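Local coordinates for protein beta-glucosidase (Saccharopolyspora erythraea D, PDB 5M6G) that probably hydrolyses terminal, non-reducing beta-D-glucosyl residues with release of beta-D-glucose, as a glycoside hydrolase of family 3, at residues Q69-A74 with G92-E97; D106-Y111 with L124-D129; M585-S590 with D603-H608. One frame throughout, in Å; residues are numbered along the deposited sequence.

Interaction 1: Q69-A74 with G92-E97; sequences QVERKA and GGSAPE
Ser-94 OG is the polar centre of this contact, reached by three charged side chains that follow one another in the chain. The hydroxyl donates to Glu-71 OE2 over 2.7 Å, and Glu-71 OE2 accepts from it with its syn lone pair. In return it accepts from Arg-72: NH1 lies 2.9 Å from Ser-94 OG, with an N-H...O angle of 158° and the oxygen at the edge of the guanidinium, almost in its plane. Lys-73 NZ adds a weak third bond to Ser-94 OG at 3.4 Å. One buried hydroxyl is thus held by a carboxylate and two cations, which fixes its rotation. The arginine also passes alongside the serine, its CG 3.3 Å from Ser-94 OG, while the carbonyl O of Ala-95 lies over one guanidinium face, 3.6 Å from Arg-72 NH1.

A second shell sets Glu-71. Its OE1 accepts from Lys-73 N at 2.9 Å and forms a salt bridge with Lys-73 NZ at 3.1 Å; the two nitrogens approach from opposite faces of the carboxylate plane, so OE1 is held from both faces. Bends at chi3 and chi4 (-63° and -69°) bring NZ back to the carboxylate. Gly-91 N is a further donor to Glu-71 OE2, and the cations close by would be expected to keep the carboxylate ionised. Ser-94 is itself the centre of an inverse gamma turn, and its carbonyl O accepts from Ser-90 OG.

The contact ties the C-terminal end of strand 68-71 to the loop leaving strand 87-90, its neighbour in the parallel sheet of the TIM-barrel-like N-terminal domain. Strand 339-341 flanks strand 68-71 on its other edge. Arg-72 rests on Met-107 and Tyr-111 of helix 101-116, and Ala-95 and Pro-96 pack on Trp-104 of that helix.

Interaction 2: D106-Y111 with L124-D129; sequences DMYDSY and LIYGVD. With SOR (sorbitol), chain L.
Tyr-108 and Tyr-126 both carry CG opposite their own backbone nitrogen (chi1 178° and -158°), which sends the two side chains past each other in opposite directions between helix 106-111 and strand 125-128. The edge of the Tyr-108 ring runs up against the root of the other tyrosine: Tyr-126 CB lies 3.3 Å from Tyr-108 CE1, near the plane of the Tyr-108 ring. The two rings are tilted by 58° with centroids 6.0 Å apart, neither stacked nor perpendicular.

Met-107 reaches the far end of Tyr-126. Its chain is extended as far as the sulfur and turns at its last torsion, placing CE 3.3 Å from Tyr-126 OH, and the two side chains cross at about a right angle. Tyr-111 touches two residues of the other segment: its CB meets Leu-124 CD2 at 3.7 Å, and its CD2 comes to 4.2 Å from Tyr-126 CE2, at the edge of the Tyr-126 ring. The helix and strand axes pass 9.9 Å apart, running roughly antiparallel, as expected in the beta-alpha-beta unit formed by strand 87-90, helix 101-116 and strand 125-128.

Asp-129, just past the strand, faces the pocket instead: its OD1 accepts from sorbitol O2 at 2.7 Å and its OD2 from sorbitol O4 at 2.9 Å. Asp-310, Lys-231, His-232 and Arg-192 also hydrogen-bond the sorbitol.

No hydrogen bond crosses between helix and strand, so the interface depends on apolar and aromatic contact, while the tyrosine hydroxyls find partners beyond it: Tyr-108 with Asp-175, a magnesium ligand, Tyr-111 with the carbonyl of Ala-75, and Tyr-126 with Ser-90. The buried layer thus keeps its polar ends satisfied, and the residue following the strand carries a carboxylate that accepts from two hydroxyls of the polyol.

Interaction 3: M585-S590 with D603-H608; sequences MTWMRS and DPLFPH
Trp-587 and Phe-606 lie side by side and point the same way, with the edge of the phenylalanine turned toward one face of the indole: their planes stand at 88°, and Phe-606 CD2 is 3.9 Å from Trp-587 CG. Leu-605 runs along the indole too; Leu-605 CD2 is 3.9 Å from Trp-587 CD1. Between the backbones, Trp-587 N donates to Phe-606 O at 2.9 Å, while Leu-605 N and Phe-606 N both turn to Trp-587 O in weak bonds, making a classic beta bulge.

Arg-589 extends across Asp-603, and its NH2 forms a salt bridge with OD1 of Asp-603 at 3.0 Å; the oxygen lies in the guanidinium plane, although the two flat groups are 71° apart. Thr-586 presses CG2 onto Pro-604 CB at a tight 3.4 Å, and its OG1 is bridged by a water to His-608 N and bonds Glu-199. Replacing Thr-586 by a valine would probably leave that water and Glu-199 without their hydroxyl partner.

In the C-terminal domain these two loops follow helix 567-573; Trp-587 packs on strands 414-418 and 555-560, and Phe-606 on strand 414-418.

How the interactions relate
Interactions 1 and 2 adjoin in the N-terminal domain, their centres about 9 Å apart, and reach the same parallel sheet. Arg-72 joins them: its NE lies 3.3 Å from Met-107 SD, and its CD 3.5 Å from Tyr-126 OH. Both border the sorbitol pocket, to which interaction 1 contributes Gly-92 and interaction 2 Asp-129; the side chains of Ser-94 and Asp-129 are about 8 Å apart. Interaction 3 belongs to the C-terminal domain, on the opposite side of the chain's centre, with its own centre about 40 Å from that of interaction 1 and about 43 Å from that of interaction 2. It lies instead beside the magnesium site of Glu-199, Ile-596 and Asn-597.

Interaction 1: Q69-A74 with G92-E97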
loop_
_atom_site.group_PDB
_atom_site.type_symbol
_atom_site.label_atom_id
_atom_site.label_comp_id
_atom_site.label_asym_id
_atom_site.label_seq_id
_atom_site.Cartn_x
_atom_site.Cartn_y
_atom_site.Cartn_z
ATOM N N GLN A 69 13.262 14.587 -3.569
ATOM C CA GLN A 69 12.406 13.765 -4.422
ATOM C C GLN A 69 11.201 14.618 -4.789
ATOM O O GLN A 69 10.392 14.963 -3.917
ATOM C CB GLN A 69 11.980 12.469 -3.734
ATOM C CG GLN A 69 11.106 11.573 -4.626
ATOM C CD GLN A 69 10.602 10.371 -3.871
ATOM O OE1 GLN A 69 9.771 10.499 -2.985
ATOM N NE2 GLN A 69 11.139 9.200 -4.187
ATOM N N VAL A 70 11.090 14.973 -6.070
ATOM C CA VAL A 70 10.070 15.905 -6.533
ATOM C C VAL A 70 9.028 15.152 -7.347
ATOM O O VAL A 70 9.355 14.224 -8.101
ATOM C CB VAL A 70 10.688 17.078 -7.334
ATOM C CG1 VAL A 70 11.329 16.626 -8.669
ATOM C CG2 VAL A 70 9.650 18.163 -7.559
ATOM N N GLU A 71 7.767 15.549 -7.183
ATOM C CA GLU A 71 6.678 14.929 -7.922
ATOM C C GLU A 71 6.732 15.377 -9.381
ATOM O O GLU A 71 6.981 16.548 -9.676
ATOM C CB GLU A 71 5.339 15.302 -7.279
ATOM C CG GLU A 71 4.249 14.241 -7.393
ATOM C CD GLU A 71 3.621 14.178 -8.774
ATOM O OE1 GLU A 71 3.443 15.242 -9.398
ATOM O OE2 GLU A 71 3.305 13.059 -9.229
ATOM N N ARG A 72 6.494 14.431 -10.293
ATOM C CA ARG A 72 6.799 14.652 -11.708
ATOM C C ARG A 72 6.055 15.851 -12.293
ATOM O O ARG A 72 6.564 16.493 -13.216
ATOM C CB ARG A 72 6.474 13.396 -12.512
ATOM C CG ARG A 72 5.033 12.930 -12.292
ATOM C CD ARG A 72 4.604 11.862 -13.302
ATOM N NE ARG A 72 4.406 12.399 -14.648
ATOM C CZ ARG A 72 3.267 12.937 -15.069
ATOM N NH1 ARG A 72 2.236 13.020 -14.245
ATOM N NH2 ARG A 72 3.159 13.393 -16.312
ATOM N N LYS A 73 4.852 16.167 -11.794
ATOM C CA LYS A 73 4.128 17.311 -12.346
ATOM C C LYS A 73 4.852 18.631 -12.094
ATOM O O LYS A 73 4.609 19.606 -12.816
ATOM C CB LYS A 73 2.713 17.381 -11.769
ATOM C CG LYS A 73 1.779 16.284 -12.278
ATOM C CD LYS A 73 0.328 16.522 -11.840
ATOM C CE LYS A 73 0.189 16.479 -10.322
ATOM N NZ LYS A 73 0.408 15.101 -9.783
ATOM N N ALA A 74 5.730 18.687 -11.094
ATOM C CA ALA A 74 6.419 19.928 -10.759
ATOM C C ALA A 74 7.718 20.131 -11.525
ATOM O O ALA A 74 8.212 21.265 -11.574
ATOM C CB ALA A 74 6.719 19.991 -9.259
ATOM N N GLY A 92 -0.052 9.343 -6.347
ATOM C CA GLY A 92 -1.203 8.562 -6.752
ATOM C C GLY A 92 -1.938 9.233 -7.894
ATOM O O GLY A 92 -2.258 10.424 -7.826
ATOM N N GLY A 93 -2.200 8.484 -8.958
ATOM C CA GLY A 93 -2.886 9.028 -10.111
ATOM C C GLY A 93 -2.014 9.791 -11.081
ATOM O O GLY A 93 -2.528 10.280 -12.091
ATOM N N SER A 94 -0.712 9.901 -10.822
ATOM C CA SER A 94 0.168 10.760 -11.614
ATOM C C SER A 94 0.811 9.939 -12.730
ATOM O O SER A 94 1.980 9.549 -12.674
ATOM C CB SER A 94 1.214 11.412 -10.714
ATOM O OG SER A 94 1.890 12.451 -11.400
ATOM N N ALA A 95 0.011 9.685 -13.795
ATOM C CA ALA A 95 0.438 8.858 -14.909
ATOM C C ALA A 95 0.770 9.714 -16.124
ATOM O O ALA A 95 0.257 10.829 -16.259
ATOM C CB ALA A 95 -0.663 7.859 -15.284
ATOM N N PRO A 96 1.618 9.220 -17.022
ATOM C CA PRO A 96 1.770 9.873 -18.327
ATOM C C PRO A 96 0.537 9.620 -19.183
ATOM O O PRO A 96 -0.371 8.871 -18.813
ATOM C CB PRO A 96 2.996 9.177 -18.913
ATOM C CG PRO A 96 2.821 7.769 -18.433
ATOM C CD PRO A 96 2.327 7.926 -16.995
ATOM N N GLU A 97 0.515 10.260 -20.350
ATOM C CA GLU A 97 -0.553 10.038 -21.325
ATOM C C GLU A 97 0.043 9.420 -22.591
ATOM O O GLU A 97 1.011 9.951 -23.130
ATOM C CB GLU A 97 -1.280 11.348 -21.656
ATOM C CG GLU A 97 -2.787 11.186 -21.837
ATOM C CD GLU A 97 -3.537 11.151 -20.512
ATOM O OE1 GLU A 97 -3.313 12.058 -19.679
ATOM O OE2 GLU A 97 -4.336 10.211 -20.295
#

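Interaction 2: D106-Y111 with L124-D129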
loop_
_atom_site.group_PDB
_atom_site.type_symbol
_atom_site.label_atom_id
_atom_site.label_comp_id
_atom_site.label_asym_id
_atom_site.label_seq_id
_atom_site.Cartn_x
_atom_site.Cartn_y
_atom_site.Cartn_z
ATOM N N ASP A 106 8.577 4.801 -21.117
ATOM C CA ASP A 106 9.072 5.950 -21.870
ATOM C C ASP A 106 9.285 7.151 -20.957
ATOM O O ASP A 106 10.311 7.838 -21.041
ATOM C CB ASP A 106 8.097 6.309 -22.990
ATOM C CG ASP A 106 8.066 5.278 -24.083
ATOM O OD1 ASP A 106 8.971 4.413 -24.122
ATOM O OD2 ASP A 106 7.127 5.336 -24.909
ATOM N N MET A 107 8.311 7.431 -20.088
ATOM C CA MET A 107 8.437 8.560 -19.177
ATOM C C MET A 107 9.661 8.400 -18.285
ATOM O O MET A 107 10.456 9.335 -18.124
ATOM C CB MET A 107 7.175 8.687 -18.324
ATOM C CG MET A 107 7.211 9.862 -17.334
ATOM S SD MET A 107 5.752 9.824 -16.279
ATOM C CE MET A 107 6.119 8.415 -15.239
ATOM N N TYR A 108 9.826 7.209 -17.703
ATOM C CA TYR A 108 10.979 6.938 -16.853
ATOM C C TYR A 108 12.289 7.171 -17.604
ATOM O O TYR A 108 13.178 7.876 -17.117
ATOM C CB TYR A 108 10.911 5.506 -16.323
ATOM C CG TYR A 108 12.111 5.159 -15.479
ATOM C CD1 TYR A 108 12.103 5.378 -14.104
ATOM C CD2 TYR A 108 13.273 4.661 -16.063
ATOM C CE1 TYR A 108 13.221 5.079 -13.331
ATOM C CE2 TYR A 108 14.382 4.377 -15.312
ATOM C CZ TYR A 108 14.353 4.581 -13.946
ATOM O OH TYR A 108 15.464 4.284 -13.203
ATOM N N ASP A 109 12.429 6.571 -18.795
ATOM C CA ASP A 109 13.664 6.720 -19.561
ATOM C C ASP A 109 13.930 8.169 -19.925
ATOM O O ASP A 109 15.093 8.583 -20.027
ATOM C CB ASP A 109 13.605 5.874 -20.834
ATOM C CG ASP A 109 13.756 4.401 -20.558
ATOM O OD1 ASP A 109 14.070 4.042 -19.406
ATOM O OD2 ASP A 109 13.575 3.601 -21.497
ATOM N N SER A 110 12.873 8.950 -20.144
ATOM C CA SER A 110 13.053 10.362 -20.462
ATOM C C SER A 110 13.688 11.104 -19.287
ATOM O O SER A 110 14.637 11.881 -19.463
ATOM C CB SER A 110 11.705 10.971 -20.838
ATOM O OG SER A 110 11.815 12.358 -21.063
ATOM N N TYR A 111 13.183 10.870 -18.074
ATOM C CA TYR A 111 13.810 11.482 -16.902
ATOM C C TYR A 111 15.249 11.012 -16.747
ATOM O O TYR A 111 16.153 11.815 -16.475
ATOM C CB TYR A 111 13.001 11.156 -15.649
ATOM C CG TYR A 111 11.839 12.089 -15.410
ATOM C CD1 TYR A 111 12.043 13.335 -14.840
ATOM C CD2 TYR A 111 10.527 11.719 -15.748
ATOM C CE1 TYR A 111 10.999 14.201 -14.604
ATOM C CE2 TYR A 111 9.467 12.587 -15.514
ATOM C CZ TYR A 111 9.713 13.829 -14.945
ATOM O OH TYR A 111 8.690 14.715 -14.687
ATOM N N LEU A 124 19.012 8.997 -11.817
ATOM C CA LEU A 124 17.833 9.241 -11.002
ATOM C C LEU A 124 17.320 7.936 -10.406
ATOM O O LEU A 124 17.462 6.861 -10.998
ATOM C CB LEU A 124 16.748 9.865 -11.873
ATOM C CG LEU A 124 15.656 10.714 -11.260
ATOM C CD1 LEU A 124 16.258 11.977 -10.690
ATOM C CD2 LEU A 124 14.667 11.042 -12.364
ATOM N N ILE A 125 16.704 8.030 -9.228
ATOM C CA ILE A 125 15.891 6.945 -8.683
ATOM C C ILE A 125 14.442 7.417 -8.709
ATOM O O ILE A 125 14.146 8.569 -8.362
ATOM C CB ILE A 125 16.358 6.524 -7.270
ATOM C CG1 ILE A 125 15.726 5.194 -6.840
ATOM C CG2 ILE A 125 16.088 7.611 -6.221
ATOM C CD1 ILE A 125 16.289 4.659 -5.525
ATOM N N TYR A 126 13.547 6.564 -9.197
ATOM C CA TYR A 126 12.149 6.928 -9.373
ATOM C C TYR A 126 11.302 6.106 -8.410
ATOM O O TYR A 126 11.449 4.886 -8.346
ATOM C CB TYR A 126 11.698 6.689 -10.821
ATOM C CG TYR A 126 10.487 7.496 -11.238
ATOM C CD1 TYR A 126 9.216 7.200 -10.736
ATOM C CD2 TYR A 126 10.612 8.561 -12.129
ATOM C CE1 TYR A 126 8.108 7.937 -11.119
ATOM C CE2 TYR A 126 9.508 9.307 -12.515
ATOM C CZ TYR A 126 8.257 8.988 -12.008
ATOM O OH TYR A 126 7.163 9.735 -12.388
ATOM N N GLY A 127 10.430 6.779 -7.656
ATOM C CA GLY A 127 9.555 6.111 -6.704
ATOM C C GLY A 127 8.083 6.184 -7.065
ATOM O O GLY A 127 7.663 7.082 -7.801
ATOM N N VAL A 128 7.285 5.243 -6.561
ATOM C CA VAL A 128 5.866 5.187 -6.884
ATOM C C VAL A 128 5.179 4.393 -5.783
ATOM O O VAL A 128 5.805 3.571 -5.113
ATOM C CB VAL A 128 5.645 4.533 -8.273
ATOM C CG1 VAL A 128 5.914 3.033 -8.219
ATOM C CG2 VAL A 128 4.243 4.795 -8.778
ATOM N N ASP A 129 3.878 4.613 -5.613
ATOM C CA ASP A 129 3.068 3.735 -4.762
ATOM C C ASP A 129 2.645 2.525 -5.586
ATOM O O ASP A 129 1.683 2.584 -6.353
ATOM C CB ASP A 129 1.844 4.457 -4.210
ATOM C CG ASP A 129 2.207 5.600 -3.285
ATOM O OD1 ASP A 129 2.553 5.335 -2.108
ATOM O OD2 ASP A 129 2.135 6.761 -3.738
HETATM C C1 SOR L . 2.085 7.217 1.687
HETATM C C2 SOR L . 2.250 7.397 0.188
HETATM C C3 SOR L . 2.048 8.869 -0.157
HETATM C C4 SOR L . 1.848 9.059 -1.658
HETATM C C5 SOR L . 1.107 10.355 -2.004
HETATM C C6 SOR L . 0.650 10.266 -3.457
HETATM O O1 SOR L . 1.726 5.891 1.991
HETATM O O2 SOR L . 3.544 6.975 -0.204
HETATM O O3 SOR L . 3.182 9.582 0.265
HETATM O O4 SOR L . 3.100 9.042 -2.313
HETATM O O5 SOR L . -0.006 10.579 -1.148
HETATM O O6 SOR L . -0.359 11.220 -3.717
#

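Interaction 3: M585-S590 with D603-H608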
loop_
_atom_site.group_PDB
_atom_site.type_symbol
_atom_site.label_atom_id
_atom_site.label_comp_id
_atom_site.label_asym_id
_atom_site.label_seq_id
_atom_site.Cartn_x
_atom_site.Cartn_y
_atom_site.Cartn_z
ATOM N N MET A 585 -8.288 -8.494 11.902
ATOM C CA MET A 585 -8.733 -7.492 12.863
ATOM C C MET A 585 -9.884 -8.083 13.663
ATOM O O MET A 585 -10.658 -8.894 13.148
ATOM C CB MET A 585 -9.215 -6.179 12.193
ATOM C CG MET A 585 -8.133 -5.179 11.738
ATOM S SD MET A 585 -7.150 -5.830 10.383
ATOM C CE MET A 585 -6.265 -4.391 9.750
ATOM N N THR A 586 -9.990 -7.670 14.924
ATOM C CA THR A 586 -11.137 -8.036 15.745
ATOM C C THR A 586 -12.388 -7.312 15.243
ATOM O O THR A 586 -12.352 -6.112 14.961
ATOM C CB THR A 586 -10.852 -7.681 17.207
ATOM O OG1 THR A 586 -9.755 -8.469 17.689
ATOM C CG2 THR A 586 -12.056 -7.944 18.071
ATOM N N TRP A 587 -13.501 -8.032 15.132
ATOM C CA TRP A 587 -14.713 -7.490 14.519
ATOM C C TRP A 587 -15.681 -7.007 15.598
ATOM O O TRP A 587 -16.152 -7.806 16.415
ATOM C CB TRP A 587 -15.381 -8.537 13.630
ATOM C CG TRP A 587 -16.346 -7.959 12.643
ATOM C CD1 TRP A 587 -17.485 -7.250 12.918
ATOM C CD2 TRP A 587 -16.268 -8.055 11.211
ATOM N NE1 TRP A 587 -18.118 -6.893 11.740
ATOM C CE2 TRP A 587 -17.388 -7.374 10.681
ATOM C CE3 TRP A 587 -15.357 -8.646 10.326
ATOM C CZ2 TRP A 587 -17.614 -7.263 9.311
ATOM C CZ3 TRP A 587 -15.591 -8.536 8.958
ATOM C CH2 TRP A 587 -16.708 -7.855 8.468
ATOM N N MET A 588 -16.034 -5.723 15.545
ATOM C CA MET A 588 -16.796 -5.073 16.609
ATOM C C MET A 588 -18.221 -5.627 16.740
ATOM O O MET A 588 -18.876 -5.976 15.750
ATOM C CB MET A 588 -16.871 -3.567 16.342
ATOM C CG MET A 588 -17.809 -3.214 15.176
ATOM S SD MET A 588 -17.656 -1.554 14.525
ATOM C CE MET A 588 -16.538 -1.831 13.143
ATOM N N ARG A 589 -18.709 -5.691 17.994
ATOM C CA ARG A 589 -20.146 -5.813 18.231
ATOM C C ARG A 589 -20.838 -4.477 18.035
ATOM O O ARG A 589 -22.039 -4.429 17.746
ATOM C CB ARG A 589 -20.450 -6.297 19.656
ATOM C CG ARG A 589 -20.279 -7.769 19.891
ATOM C CD ARG A 589 -20.823 -8.180 21.268
ATOM N NE ARG A 589 -20.396 -9.536 21.584
ATOM C CZ ARG A 589 -20.962 -10.630 21.091
ATOM N NH1 ARG A 589 -21.990 -10.533 20.250
ATOM N NH2 ARG A 589 -20.490 -11.822 21.427
ATOM N N SER A 590 -20.094 -3.393 18.214
ATOM C CA SER A 590 -20.652 -2.055 18.192
ATOM C C SER A 590 -19.536 -1.081 17.856
ATOM O O SER A 590 -18.404 -1.249 18.314
ATOM C CB SER A 590 -21.283 -1.704 19.545
ATOM O OG SER A 590 -21.481 -0.315 19.657
ATOM N N ASP A 603 -15.769 -7.766 24.338
ATOM C CA ASP A 603 -16.423 -8.944 23.786
ATOM C C ASP A 603 -16.768 -8.673 22.324
ATOM O O ASP A 603 -17.729 -7.934 22.054
ATOM C CB ASP A 603 -17.682 -9.268 24.582
ATOM C CG ASP A 603 -18.247 -10.644 24.268
ATOM O OD1 ASP A 603 -18.116 -11.104 23.120
ATOM O OD2 ASP A 603 -18.828 -11.275 25.180
ATOM N N PRO A 604 -16.051 -9.244 21.362
ATOM C CA PRO A 604 -16.287 -8.894 19.962
ATOM C C PRO A 604 -17.379 -9.750 19.330
ATOM O O PRO A 604 -17.742 -10.815 19.829
ATOM C CB PRO A 604 -14.928 -9.190 19.311
ATOM C CG PRO A 604 -14.470 -10.414 20.036
ATOM C CD PRO A 604 -14.954 -10.220 21.493
ATOM N N LEU A 605 -17.897 -9.259 18.197
ATOM C CA LEU A 605 -18.781 -10.084 17.375
ATOM C C LEU A 605 -18.040 -11.309 16.847
ATOM O O LEU A 605 -18.540 -12.435 16.936
ATOM C CB LEU A 605 -19.351 -9.263 16.217
ATOM C CG LEU A 605 -20.362 -9.987 15.328
ATOM C CD1 LEU A 605 -21.617 -10.342 16.144
ATOM C CD2 LEU A 605 -20.730 -9.138 14.120
ATOM N N PHE A 606 -16.840 -11.100 16.282
ATOM C CA PHE A 606 -15.936 -12.169 15.870
ATOM C C PHE A 606 -14.530 -11.828 16.351
ATOM O O PHE A 606 -14.046 -10.709 16.097
ATOM C CB PHE A 606 -15.909 -12.360 14.336
ATOM C CG PHE A 606 -17.260 -12.531 13.708
ATOM C CD1 PHE A 606 -17.947 -13.723 13.825
ATOM C CD2 PHE A 606 -17.827 -11.503 12.969
ATOM C CE1 PHE A 606 -19.194 -13.886 13.229
ATOM C CE2 PHE A 606 -19.074 -11.663 12.366
ATOM C CZ PHE A 606 -19.757 -12.848 12.511
ATOM N N PRO A 607 -13.821 -12.755 16.991
ATOM C CA PRO A 607 -12.467 -12.457 17.471
ATOM C C PRO A 607 -11.432 -12.539 16.358
ATOM O O PRO A 607 -11.645 -13.136 15.300
ATOM C CB PRO A 607 -12.211 -13.553 18.508
ATOM C CG PRO A 607 -12.982 -14.740 17.947
ATOM C CD PRO A 607 -14.213 -14.149 17.270
ATOM N N HIS A 608 -10.286 -11.924 16.634
ATOM C CA HIS A 608 -9.105 -12.080 15.798
ATOM C C HIS A 608 -8.816 -13.560 15.571
ATOM O O HIS A 608 -8.924 -14.371 16.487
ATOM C CB HIS A 608 -7.917 -11.397 16.484
ATOM C CG HIS A 608 -6.677 -11.358 15.652
ATOM N ND1 HIS A 608 -5.856 -12.452 15.489
ATOM C CD2 HIS A 608 -6.119 -10.357 14.930
ATOM C CE1 HIS A 608 -4.850 -12.130 14.695
ATOM N NE2 HIS A 608 -4.980 -10.861 14.352
HETATM O O HOH W 1 -10.043 -10.665 19.122
#